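Local atomic coordinates of phosphatidylglycerol lysyltransferase C-terminal domain-containing protein (PDB entry 2HQY), a protein that is of unknown function but binds coenzyme A and probably transfers an acyl or aminoacyl group, in the manner of phosphatidylglycerol lysyltransferases. Residues Phe114-Ala119 with Ile287-Met292; Tyr120-Tyr125 with Arg266-Gly271; Asn146-Thr151 with Asp243-Met248. One frame throughout, in Å; residues are numbered along the deposited sequence.

Interaction 1 (Phe114-Ala119 with Ile287-Met292); sequences FTEDRA and ILEKYM
Thr-115 and Met-292 form a hydrogen-bonded antiparallel pair where strands 112-116 and 286-295 run side by side. The backbone bonds are nearly straight, Thr-115 N to Met-292 O at 2.9 Å and Met-292 N to Thr-115 O at 2.8 Å. On one face of the sheet the two side chains lie alongside each other, pointing the same way, with Thr-115 OG1 3.7 Å from Met-292 CB. A water joins that hydroxyl to Met-292 O.

The other face carries Glu-116 and Tyr-291. Glu-116 lays its CG methylene over one face of the Tyr-291 ring, 4.1 Å from the centroid and displaced toward the rim, a CH-pi contact set by chi1 at -171°, which puts CG across from the backbone N. A bend at chi2 (-95°) then turns the carboxylate off toward Glu-289, whose CB lies 3.8 Å from Glu-116 OE2.

Past the end of strand 112-116, Arg-118 crosses Ile-287 at about a right angle, CG2 of the isoleucine sitting over the centre of the guanidinium. NH1 forms a salt bridge with Asp-269 and NH2 a hydrogen bond with Tyr-123 OH. A second water donates to Glu-116 OE2 and Asp-117 O and accepts from Lys-290 N, 3.0 Å away.

Interaction 2 (Tyr120-Tyr125 with Arg266-Gly271); sequences YADYIY and REEDLG
Tyr-123 meets the opposing segment through both its backbone and its hydroxyl. Tyr-123 N donates to Glu-267 O, and Arg-266 N returns a bond to Tyr-123 O, each 3.0 Å long, so the chain beyond strand 263-265 continues beside strand 122-126. At the far end of the side chain, Tyr-123 OH donates over 2.6 Å to Asp-269 OD2, which accepts with its anti lone pair. The carboxylate and ring planes are turned 60° apart, yet OD2 stays at the ring edge, in its plane. Besides Arg-118, OD2 has a salt-bridge partner in Arg-276, and OD1 accepts from Gly-271 N in an Asx turn.

Two waters add polar links: one donates to Ala-121 O and accepts from Asp-269 N, the other donates to Tyr-125 OH, itself also hydrogen-bonded to Lys-279 O, and accepts from Arg-266 NE in the guanidinium plane.

Segment 266-271 connects strand 263-265 to helix 273-281 in a domain whose family belongs to the acetyltransferase (GNAT-like) clan, and its Leu-270 touches coenzyme A.

Among the charged groups, Asp-122 and Glu-268 lie side by side, pointing the same way, with Asp-122 OD1 3.8 Å from Glu-268 OE2. Lys-290 forms salt bridges with both and would offset their repulsion.

Apolar contacts flank this centre. The aliphatic part of Arg-266 crosses Tyr-125 at about a right angle, CD 3.7 Å from Tyr-125 CE2, while its guanidinium pairs with Glu-236. Leu-270 CD2 packs 4.1 Å from Tyr-120 CE1.

Interaction 3 (Asn146-Thr151 with Asp243-Met248); sequences NRFRNT and DGAYAM. With COA (coenzyme A), chain C.
Phe-148 and Met-248 both extend from their helices with CG opposite the backbone N, chi1 -171° and -179°, and their side chains cross at about a right angle. Met-248 CB settles over one face of the phenylalanine ring in a CH-pi contact, 4.0 Å from the centroid. From there the methionine chain folds, with chi2 at 58° and a second bend at chi3, bringing CE back to 3.5 Å from Phe-148 CD2 and close to Arg-149 CG, whose chain it also meets crosswise.

Asp-243 O lies at the edge of the Phe-148 ring, in plane, 3.4 Å from CD1. Gly-244, the N-cap residue of helix 245-256, brings its bare backbone close to the same carbon, its C atom at 3.5 Å. The ring of helix 139-151 is thus wedged against the first turn of helix 245-256, with Tyr-155 edge-to-face and Leu-211 of strand 207-213 enclosing it further.

Helix 245-256 follows strand 230-238, and its start meets coenzyme A, consistent with a GNAT-like fold. Tyr-246 reaches the 3'-phosphate, where O8A lies at the ring edge, in plane. The modelled 2.4 Å between Tyr-246 OH and O8A is very short, so the exact length of this hydrogen bond is doubtful.

In the fold
From the N terminus, the chain passes through strand 112-116, strand 122-126 and helix 139-151 in turn, opening interactions 1, 2 and 3. They close in reverse order: residues 243-248, at the start of helix 245-256, first complete interaction 3, the loop 266-271 then completes interaction 2, and strand 286-295 completes interaction 1. The three loops therefore sit one within another, and none cross. Interactions 1 and 2 adjoin, since strand 286-295 also pairs with strand 122-126, where Leu-288 N probably bonds to Asp-122 O. Interaction 3 stands apart, joining helix 139-151 to the start of helix 245-256; its nearest atoms are about 6 Å from interaction 2 and about 17 Å from interaction 1. Interactions 2 and 3 each contribute a residue to the coenzyme A pocket.

Interaction 1 (Phe114-Ala119 with Ile287-Met292)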
loop_
_atom_site.group_PDB
_atom_site.type_symbol
_atom_site.label_atom_id
_atom_site.label_comp_id
_atom_site.label_asym_id
_atom_site.label_seq_id
_atom_site.Cartn_x
_atom_site.Cartn_y
_atom_site.Cartn_z
ATOM N N PHE A 114 -12.650 -26.483 4.992
ATOM C CA PHE A 114 -12.220 -26.055 3.639
ATOM C C PHE A 114 -13.382 -25.496 2.813
ATOM O O PHE A 114 -14.399 -26.168 2.624
ATOM C CB PHE A 114 -11.583 -27.209 2.852
ATOM C CG PHE A 114 -10.327 -27.757 3.471
ATOM C CD1 PHE A 114 -9.090 -27.183 3.192
ATOM C CD2 PHE A 114 -10.378 -28.854 4.323
ATOM C CE1 PHE A 114 -7.918 -27.698 3.769
ATOM C CE2 PHE A 114 -9.219 -29.380 4.889
ATOM C CZ PHE A 114 -7.989 -28.798 4.618
ATOM N N THR A 115 -13.211 -24.288 2.290
ATOM C CA THR A 115 -14.208 -23.656 1.420
ATOM C C THR A 115 -13.531 -23.211 0.128
ATOM O O THR A 115 -12.329 -22.944 0.105
ATOM C CB THR A 115 -14.885 -22.451 2.111
ATOM O OG1 THR A 115 -13.896 -21.466 2.443
ATOM C CG2 THR A 115 -15.615 -22.882 3.382
ATOM N N GLU A 116 -14.304 -23.130 -0.946
ATOM C CA GLU A 116 -13.743 -22.845 -2.248
ATOM C C GLU A 116 -14.691 -21.879 -2.961
ATOM O O GLU A 116 -15.897 -21.916 -2.748
ATOM C CB GLU A 116 -13.584 -24.171 -3.007
ATOM C CG GLU A 116 -12.826 -24.124 -4.321
ATOM C CD GLU A 116 -13.751 -23.989 -5.511
ATOM O OE1 GLU A 116 -14.972 -24.244 -5.337
ATOM O OE2 GLU A 116 -13.262 -23.631 -6.615
ATOM N N ASP A 117 -14.129 -20.997 -3.776
ATOM C CA ASP A 117 -14.925 -20.083 -4.577
ATOM C C ASP A 117 -14.349 -20.128 -5.985
ATOM O O ASP A 117 -13.233 -19.683 -6.230
ATOM C CB ASP A 117 -14.903 -18.660 -3.981
ATOM C CG ASP A 117 -15.852 -17.694 -4.703
ATOM O OD1 ASP A 117 -16.258 -17.982 -5.850
ATOM O OD2 ASP A 117 -16.200 -16.641 -4.112
ATOM N N ARG A 118 -15.123 -20.706 -6.900
ATOM C CA ARG A 118 -14.731 -20.880 -8.286
ATOM C C ARG A 118 -14.281 -19.555 -8.966
ATOM O O ARG A 118 -13.473 -19.568 -9.898
ATOM C CB ARG A 118 -15.907 -21.533 -9.020
ATOM C CG ARG A 118 -15.770 -21.667 -10.506
ATOM C CD ARG A 118 -14.582 -22.533 -10.912
ATOM N NE ARG A 118 -14.514 -22.636 -12.372
ATOM C CZ ARG A 118 -14.095 -21.659 -13.174
ATOM N NH1 ARG A 118 -13.657 -20.505 -12.654
ATOM N NH2 ARG A 118 -14.081 -21.844 -14.496
ATOM N N ALA A 119 -14.784 -18.428 -8.459
ATOM C CA ALA A 119 -14.404 -17.097 -8.944
ATOM C C ALA A 119 -12.909 -16.863 -8.857
ATOM O O ALA A 119 -12.373 -16.075 -9.618
ATOM C CB ALA A 119 -15.122 -16.040 -8.155
ATOM N N ILE A 287 -7.979 -26.029 -14.425
ATOM C CA ILE A 287 -8.574 -24.929 -13.683
ATOM C C ILE A 287 -8.174 -25.159 -12.228
ATOM O O ILE A 287 -8.609 -26.133 -11.587
ATOM C CB ILE A 287 -10.092 -24.844 -13.924
ATOM C CG1 ILE A 287 -10.335 -24.423 -15.385
ATOM C CG2 ILE A 287 -10.727 -23.832 -12.967
ATOM C CD1 ILE A 287 -11.725 -24.649 -15.823
ATOM N N LEU A 288 -7.269 -24.311 -11.753
ATOM C CA LEU A 288 -6.590 -24.525 -10.489
ATOM C C LEU A 288 -7.441 -23.943 -9.365
ATOM O O LEU A 288 -7.443 -22.749 -9.151
ATOM C CB LEU A 288 -5.199 -23.867 -10.528
ATOM C CG LEU A 288 -4.267 -24.090 -9.328
ATOM C CD1 LEU A 288 -3.786 -25.551 -9.204
ATOM C CD2 LEU A 288 -3.088 -23.117 -9.406
ATOM N N GLU A 289 -8.186 -24.790 -8.666
ATOM C CA GLU A 289 -9.023 -24.326 -7.555
ATOM C C GLU A 289 -8.183 -23.899 -6.365
ATOM O O GLU A 289 -7.086 -24.415 -6.156
ATOM C CB GLU A 289 -10.001 -25.436 -7.136
ATOM C CG GLU A 289 -10.664 -26.073 -8.319
ATOM C CD GLU A 289 -11.251 -27.434 -7.995
ATOM O OE1 GLU A 289 -10.601 -28.239 -7.269
ATOM O OE2 GLU A 289 -12.372 -27.688 -8.474
ATOM N N LYS A 290 -8.696 -22.950 -5.591
ATOM C CA LYS A 290 -7.967 -22.449 -4.439
ATOM C C LYS A 290 -8.873 -22.518 -3.237
ATOM O O LYS A 290 -9.978 -21.949 -3.247
ATOM C CB LYS A 290 -7.520 -21.018 -4.655
ATOM C CG LYS A 290 -6.654 -20.838 -5.885
ATOM C CD LYS A 290 -6.244 -19.388 -6.044
ATOM C CE LYS A 290 -5.535 -19.211 -7.358
ATOM N NZ LYS A 290 -5.283 -17.755 -7.634
ATOM N N TYR A 291 -8.424 -23.247 -2.226
ATOM C CA TYR A 291 -9.224 -23.389 -1.014
ATOM C C TYR A 291 -8.844 -22.398 0.052
ATOM O O TYR A 291 -7.701 -21.952 0.138
ATOM C CB TYR A 291 -9.162 -24.823 -0.456
ATOM C CG TYR A 291 -9.824 -25.815 -1.364
ATOM C CD1 TYR A 291 -11.135 -26.236 -1.129
ATOM C CD2 TYR A 291 -9.150 -26.320 -2.471
ATOM C CE1 TYR A 291 -11.749 -27.137 -1.981
ATOM C CE2 TYR A 291 -9.749 -27.206 -3.325
ATOM C CZ TYR A 291 -11.047 -27.609 -3.082
ATOM O OH TYR A 291 -11.624 -28.500 -3.937
ATOM N N MET A 292 -9.827 -22.044 0.865
ATOM C CA MET A 292 -9.525 -21.404 2.126
ATOM C C MET A 292 -9.653 -22.485 3.196
ATOM O O MET A 292 -10.650 -23.223 3.239
ATOM C CB MET A 292 -10.437 -20.206 2.391
ATOM C CG MET A 292 -10.214 -19.564 3.790
ATOM S SD MET A 292 -10.976 -17.939 4.011
ATOM C CE MET A 292 -12.608 -18.414 4.523
HETATM O O HOH W 1 -12.714 -22.170 5.138
HETATM O O HOH W 2 -11.257 -21.768 -6.551
#

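Interaction 2 (Tyr120-Tyr125 with Arg266-Gly271)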
loop_
_atom_site.group_PDB
_atom_site.type_symbol
_atom_site.label_atom_id
_atom_site.label_comp_id
_atom_site.label_asym_id
_atom_site.label_seq_id
_atom_site.Cartn_x
_atom_site.Cartn_y
_atom_site.Cartn_z
ATOM N N TYR A 120 -12.253 -17.555 -7.925
ATOM C CA TYR A 120 -10.822 -17.375 -7.675
ATOM C C TYR A 120 -9.890 -18.444 -8.224
ATOM O O TYR A 120 -8.678 -18.379 -7.994
ATOM C CB TYR A 120 -10.587 -17.157 -6.177
ATOM C CG TYR A 120 -11.400 -15.985 -5.694
ATOM C CD1 TYR A 120 -11.149 -14.702 -6.167
ATOM C CD2 TYR A 120 -12.448 -16.169 -4.807
ATOM C CE1 TYR A 120 -11.918 -13.625 -5.750
ATOM C CE2 TYR A 120 -13.205 -15.110 -4.381
ATOM C CZ TYR A 120 -12.938 -13.845 -4.858
ATOM O OH TYR A 120 -13.717 -12.790 -4.417
ATOM N N ALA A 121 -10.435 -19.396 -8.963
ATOM C CA ALA A 121 -9.618 -20.434 -9.597
ATOM C C ALA A 121 -8.763 -19.800 -10.695
ATOM O O ALA A 121 -9.217 -18.858 -11.339
ATOM C CB ALA A 121 -10.512 -21.531 -10.187
ATOM N N ASP A 122 -7.546 -20.311 -10.893
ATOM C CA ASP A 122 -6.657 -19.845 -11.965
ATOM C C ASP A 122 -6.839 -20.707 -13.201
ATOM O O ASP A 122 -6.979 -21.938 -13.117
ATOM C CB ASP A 122 -5.182 -19.945 -11.586
ATOM C CG ASP A 122 -4.729 -18.887 -10.608
ATOM O OD1 ASP A 122 -5.438 -17.881 -10.365
ATOM O OD2 ASP A 122 -3.612 -19.072 -10.093
ATOM N N TYR A 123 -6.804 -20.053 -14.351
ATOM C CA TYR A 123 -6.817 -20.735 -15.631
ATOM C C TYR A 123 -5.368 -21.001 -16.063
ATOM O O TYR A 123 -4.570 -20.061 -16.204
ATOM C CB TYR A 123 -7.507 -19.842 -16.663
ATOM C CG TYR A 123 -9.002 -19.828 -16.529
ATOM C CD1 TYR A 123 -9.798 -20.586 -17.391
ATOM C CD2 TYR A 123 -9.620 -19.075 -15.518
ATOM C CE1 TYR A 123 -11.181 -20.591 -17.273
ATOM C CE2 TYR A 123 -10.995 -19.061 -15.380
ATOM C CZ TYR A 123 -11.773 -19.828 -16.264
ATOM O OH TYR A 123 -13.134 -19.838 -16.126
ATOM N N ILE A 124 -5.050 -22.275 -16.273
ATOM C CA ILE A 124 -3.708 -22.715 -16.676
ATOM C C ILE A 124 -3.762 -23.368 -18.077
ATOM O O ILE A 124 -4.621 -24.204 -18.361
ATOM C CB ILE A 124 -3.081 -23.645 -15.591
ATOM C CG1 ILE A 124 -2.960 -22.837 -14.274
ATOM C CG2 ILE A 124 -1.728 -24.243 -16.072
ATOM C CD1 ILE A 124 -1.964 -23.353 -13.266
ATOM N N TYR A 125 -2.872 -22.915 -18.946
ATOM C CA TYR A 125 -2.812 -23.325 -20.349
ATOM C C TYR A 125 -1.414 -23.847 -20.671
ATOM O O TYR A 125 -0.454 -23.529 -19.967
ATOM C CB TYR A 125 -3.069 -22.097 -21.225
ATOM C CG TYR A 125 -4.371 -21.380 -20.940
ATOM C CD1 TYR A 125 -5.551 -21.719 -21.620
ATOM C CD2 TYR A 125 -4.414 -20.351 -20.000
ATOM C CE1 TYR A 125 -6.745 -21.042 -21.352
ATOM C CE2 TYR A 125 -5.580 -19.684 -19.715
ATOM C CZ TYR A 125 -6.727 -20.013 -20.389
ATOM O OH TYR A 125 -7.838 -19.293 -20.085
ATOM N N ARG A 266 -3.067 -17.564 -16.668
ATOM C CA ARG A 266 -3.720 -16.274 -17.014
ATOM C C ARG A 266 -4.750 -15.829 -15.970
ATOM O O ARG A 266 -5.639 -15.024 -16.259
ATOM C CB ARG A 266 -4.324 -16.327 -18.432
ATOM C CG ARG A 266 -3.254 -16.576 -19.505
ATOM C CD ARG A 266 -3.801 -16.730 -20.924
ATOM N NE ARG A 266 -4.620 -15.582 -21.297
ATOM C CZ ARG A 266 -4.177 -14.429 -21.781
ATOM N NH1 ARG A 266 -2.883 -14.215 -22.011
ATOM N NH2 ARG A 266 -5.070 -13.484 -22.039
ATOM N N GLU A 267 -4.626 -16.361 -14.757
ATOM C CA GLU A 267 -5.344 -15.848 -13.577
ATOM C C GLU A 267 -6.849 -16.151 -13.589
ATOM O O GLU A 267 -7.290 -17.116 -14.222
ATOM C CB GLU A 267 -4.984 -14.356 -13.290
ATOM C CG GLU A 267 -3.462 -14.133 -13.453
ATOM C CD GLU A 267 -2.897 -12.901 -12.736
ATOM O OE1 GLU A 267 -3.634 -11.926 -12.492
ATOM O OE2 GLU A 267 -1.685 -12.930 -12.398
ATOM N N GLU A 268 -7.631 -15.344 -12.883
ATOM C CA GLU A 268 -8.990 -15.756 -12.497
ATOM C C GLU A 268 -10.066 -15.087 -13.334
ATOM O O GLU A 268 -9.803 -14.071 -13.979
ATOM C CB GLU A 268 -9.206 -15.420 -11.023
ATOM C CG GLU A 268 -8.151 -16.001 -10.118
ATOM C CD GLU A 268 -7.281 -14.970 -9.470
ATOM O OE1 GLU A 268 -6.898 -13.982 -10.155
ATOM O OE2 GLU A 268 -6.975 -15.168 -8.265
ATOM N N ASP A 269 -11.283 -15.645 -13.321
ATOM C CA ASP A 269 -12.407 -14.976 -13.978
ATOM C C ASP A 269 -13.226 -14.078 -13.050
ATOM O O ASP A 269 -14.089 -13.331 -13.527
ATOM C CB ASP A 269 -13.310 -15.952 -14.766
ATOM C CG ASP A 269 -13.994 -17.007 -13.894
ATOM O OD1 ASP A 269 -14.461 -16.693 -12.767
ATOM O OD2 ASP A 269 -14.119 -18.162 -14.381
ATOM N N LEU A 270 -12.971 -14.162 -11.738
ATOM C CA LEU A 270 -13.646 -13.315 -10.724
ATOM C C LEU A 270 -15.174 -13.470 -10.723
ATOM O O LEU A 270 -15.915 -12.616 -10.183
ATOM C CB LEU A 270 -13.234 -11.833 -10.879
ATOM C CG LEU A 270 -11.731 -11.536 -10.773
ATOM C CD1 LEU A 270 -11.469 -10.022 -10.806
ATOM C CD2 LEU A 270 -11.122 -12.178 -9.517
ATOM N N GLY A 271 -15.647 -14.572 -11.299
ATOM C CA GLY A 271 -17.080 -14.801 -11.411
ATOM C C GLY A 271 -17.785 -13.917 -12.434
ATOM O O GLY A 271 -19.031 -13.871 -12.466
HETATM O O HOH W 3 -11.669 -18.148 -12.054
HETATM O O HOH W 4 -7.199 -16.745 -21.081
#

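Interaction 3 (Asn146-Thr151 with Asp243-Met248)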
loop_
_atom_site.group_PDB
_atom_site.type_symbol
_atom_site.label_atom_id
_atom_site.label_comp_id
_atom_site.label_asym_id
_atom_site.label_seq_id
_atom_site.Cartn_x
_atom_site.Cartn_y
_atom_site.Cartn_z
ATOM N N ASN A 146 -5.826 -14.325 -38.038
ATOM C CA ASN A 146 -5.756 -14.167 -39.485
ATOM C C ASN A 146 -6.527 -12.934 -39.953
ATOM O O ASN A 146 -6.038 -12.194 -40.800
ATOM C CB ASN A 146 -6.271 -15.432 -40.184
ATOM C CG ASN A 146 -5.276 -16.610 -40.114
ATOM O OD1 ASN A 146 -4.093 -16.441 -39.798
ATOM N ND2 ASN A 146 -5.767 -17.811 -40.428
ATOM N N ARG A 147 -7.710 -12.712 -39.374
ATOM C CA ARG A 147 -8.519 -11.510 -39.608
ATOM C C ARG A 147 -7.759 -10.237 -39.212
ATOM O O ARG A 147 -7.770 -9.226 -39.947
ATOM C CB ARG A 147 -9.835 -11.586 -38.825
ATOM C CG ARG A 147 -10.871 -10.516 -39.217
ATOM C CD ARG A 147 -12.260 -10.785 -38.611
ATOM N N PHE A 148 -7.093 -10.303 -38.057
ATOM C CA PHE A 148 -6.277 -9.190 -37.592
ATOM C C PHE A 148 -5.165 -8.853 -38.580
ATOM O O PHE A 148 -4.999 -7.684 -38.959
ATOM C CB PHE A 148 -5.694 -9.468 -36.210
ATOM C CG PHE A 148 -5.034 -8.264 -35.596
ATOM C CD1 PHE A 148 -5.786 -7.359 -34.842
ATOM C CD2 PHE A 148 -3.680 -8.008 -35.805
ATOM C CE1 PHE A 148 -5.210 -6.244 -34.272
ATOM C CE2 PHE A 148 -3.078 -6.875 -35.225
ATOM C CZ PHE A 148 -3.859 -5.989 -34.456
ATOM N N ARG A 149 -4.415 -9.872 -38.991
ATOM C CA ARG A 149 -3.315 -9.694 -39.940
ATOM C C ARG A 149 -3.809 -9.094 -41.250
ATOM O O ARG A 149 -3.154 -8.219 -41.822
ATOM C CB ARG A 149 -2.596 -11.021 -40.206
ATOM C CG ARG A 149 -1.669 -11.454 -39.112
ATOM C CD ARG A 149 -1.080 -12.835 -39.385
ATOM N NE ARG A 149 -0.105 -13.201 -38.358
ATOM C CZ ARG A 149 0.083 -14.434 -37.888
ATOM N NH1 ARG A 149 -0.633 -15.447 -38.339
ATOM N NH2 ARG A 149 1.001 -14.658 -36.952
ATOM N N ASN A 150 -4.967 -9.572 -41.714
ATOM C CA ASN A 150 -5.581 -9.074 -42.944
ATOM C C ASN A 150 -6.039 -7.625 -42.838
ATOM O O ASN A 150 -5.840 -6.836 -43.767
ATOM C CB ASN A 150 -6.765 -9.951 -43.326
ATOM C CG ASN A 150 -6.354 -11.156 -44.125
ATOM O OD1 ASN A 150 -5.301 -11.168 -44.763
ATOM N ND2 ASN A 150 -7.199 -12.181 -44.117
ATOM N N THR A 151 -6.639 -7.278 -41.704
ATOM C CA THR A 151 -7.147 -5.929 -41.492
ATOM C C THR A 151 -6.002 -4.962 -41.224
ATOM O O THR A 151 -6.008 -3.850 -41.754
ATOM C CB THR A 151 -8.172 -5.881 -40.349
ATOM O OG1 THR A 151 -9.225 -6.795 -40.649
ATOM C CG2 THR A 151 -8.769 -4.475 -40.204
ATOM N N ASP A 243 -10.718 -4.625 -33.275
ATOM C CA ASP A 243 -11.111 -6.032 -33.342
ATOM C C ASP A 243 -9.885 -6.949 -33.488
ATOM O O ASP A 243 -9.110 -6.792 -34.420
ATOM C CB ASP A 243 -12.049 -6.218 -34.540
ATOM C CG ASP A 243 -12.890 -7.479 -34.454
ATOM O OD1 ASP A 243 -14.115 -7.358 -34.212
ATOM O OD2 ASP A 243 -12.339 -8.592 -34.636
ATOM N N GLY A 244 -9.726 -7.906 -32.571
ATOM C CA GLY A 244 -8.645 -8.906 -32.677
ATOM C C GLY A 244 -7.384 -8.549 -31.911
ATOM O O GLY A 244 -6.406 -9.320 -31.880
ATOM N N ALA A 245 -7.374 -7.368 -31.307
ATOM C CA ALA A 245 -6.185 -6.947 -30.588
ATOM C C ALA A 245 -5.882 -7.835 -29.378
ATOM O O ALA A 245 -4.729 -8.148 -29.147
ATOM C CB ALA A 245 -6.267 -5.477 -30.174
ATOM N N TYR A 246 -6.895 -8.226 -28.606
ATOM C CA TYR A 246 -6.647 -9.163 -27.489
ATOM C C TYR A 246 -6.063 -10.489 -27.982
ATOM O O TYR A 246 -5.089 -11.004 -27.403
ATOM C CB TYR A 246 -7.919 -9.421 -26.664
ATOM C CG TYR A 246 -8.200 -8.351 -25.620
ATOM C CD1 TYR A 246 -9.318 -7.512 -25.726
ATOM C CD2 TYR A 246 -7.335 -8.172 -24.520
ATOM C CE1 TYR A 246 -9.589 -6.528 -24.741
ATOM C CE2 TYR A 246 -7.582 -7.186 -23.546
ATOM C CZ TYR A 246 -8.708 -6.369 -23.661
ATOM O OH TYR A 246 -8.954 -5.393 -22.701
ATOM N N ALA A 247 -6.630 -11.033 -29.064
ATOM C CA ALA A 247 -6.099 -12.296 -29.627
ATOM C C ALA A 247 -4.644 -12.151 -30.090
ATOM O O ALA A 247 -3.806 -13.030 -29.813
ATOM C CB ALA A 247 -6.978 -12.813 -30.806
ATOM N N MET A 248 -4.350 -11.077 -30.824
ATOM C CA MET A 248 -3.000 -10.911 -31.392
ATOM C C MET A 248 -1.931 -10.693 -30.302
ATOM O O MET A 248 -0.834 -11.277 -30.390
ATOM C CB MET A 248 -2.931 -9.789 -32.427
ATOM C CG MET A 248 -1.499 -9.647 -33.022
ATOM S SD MET A 248 -0.947 -11.246 -33.800
ATOM C CE MET A 248 -1.953 -10.934 -35.082
HETATM N N1A COA C . -10.045 -6.792 -13.622
HETATM C C2A COA C . -9.620 -6.582 -14.884
HETATM N N3A COA C . -10.487 -6.398 -15.889
HETATM C C4A COA C . -11.830 -6.417 -15.650
HETATM C C5A COA C . -12.299 -6.629 -14.358
HETATM C C6A COA C . -11.369 -6.816 -13.326
HETATM N N6A COA C . -11.746 -7.023 -12.039
HETATM N N7A COA C . -13.655 -6.593 -14.432
HETATM C C8A COA C . -14.011 -6.360 -15.720
HETATM N N9A COA C . -12.896 -6.279 -16.461
HETATM C C1B COA C . -12.802 -5.968 -17.915
HETATM C C2B COA C . -13.236 -6.971 -18.978
HETATM O O2B COA C . -12.150 -7.814 -19.356
HETATM C C3B COA C . -13.565 -6.022 -20.120
HETATM O O3B COA C . -12.380 -5.617 -20.814
HETATM P P3B COA C . -12.443 -5.121 -22.347
HETATM O O7A COA C . -12.597 -6.435 -23.110
HETATM O O8A COA C . -11.148 -4.351 -22.565
HETATM O O9A COA C . -13.669 -4.244 -22.478
HETATM C C4B COA C . -14.138 -4.779 -19.459
HETATM O O4B COA C . -13.585 -4.775 -18.139
HETATM C C5B COA C . -15.671 -4.788 -19.423
HETATM O O5B COA C . -16.132 -6.144 -19.531
HETATM P P1A COA C . -17.369 -6.804 -18.710
HETATM O O1A COA C . -17.172 -8.305 -18.728
HETATM O O2A COA C . -17.579 -6.103 -17.375
HETATM O O3A COA C . -18.588 -6.462 -19.716
HETATM O O4A COA C . -20.085 -4.898 -21.028
HETATM O O5A COA C . -18.768 -4.013 -18.943
#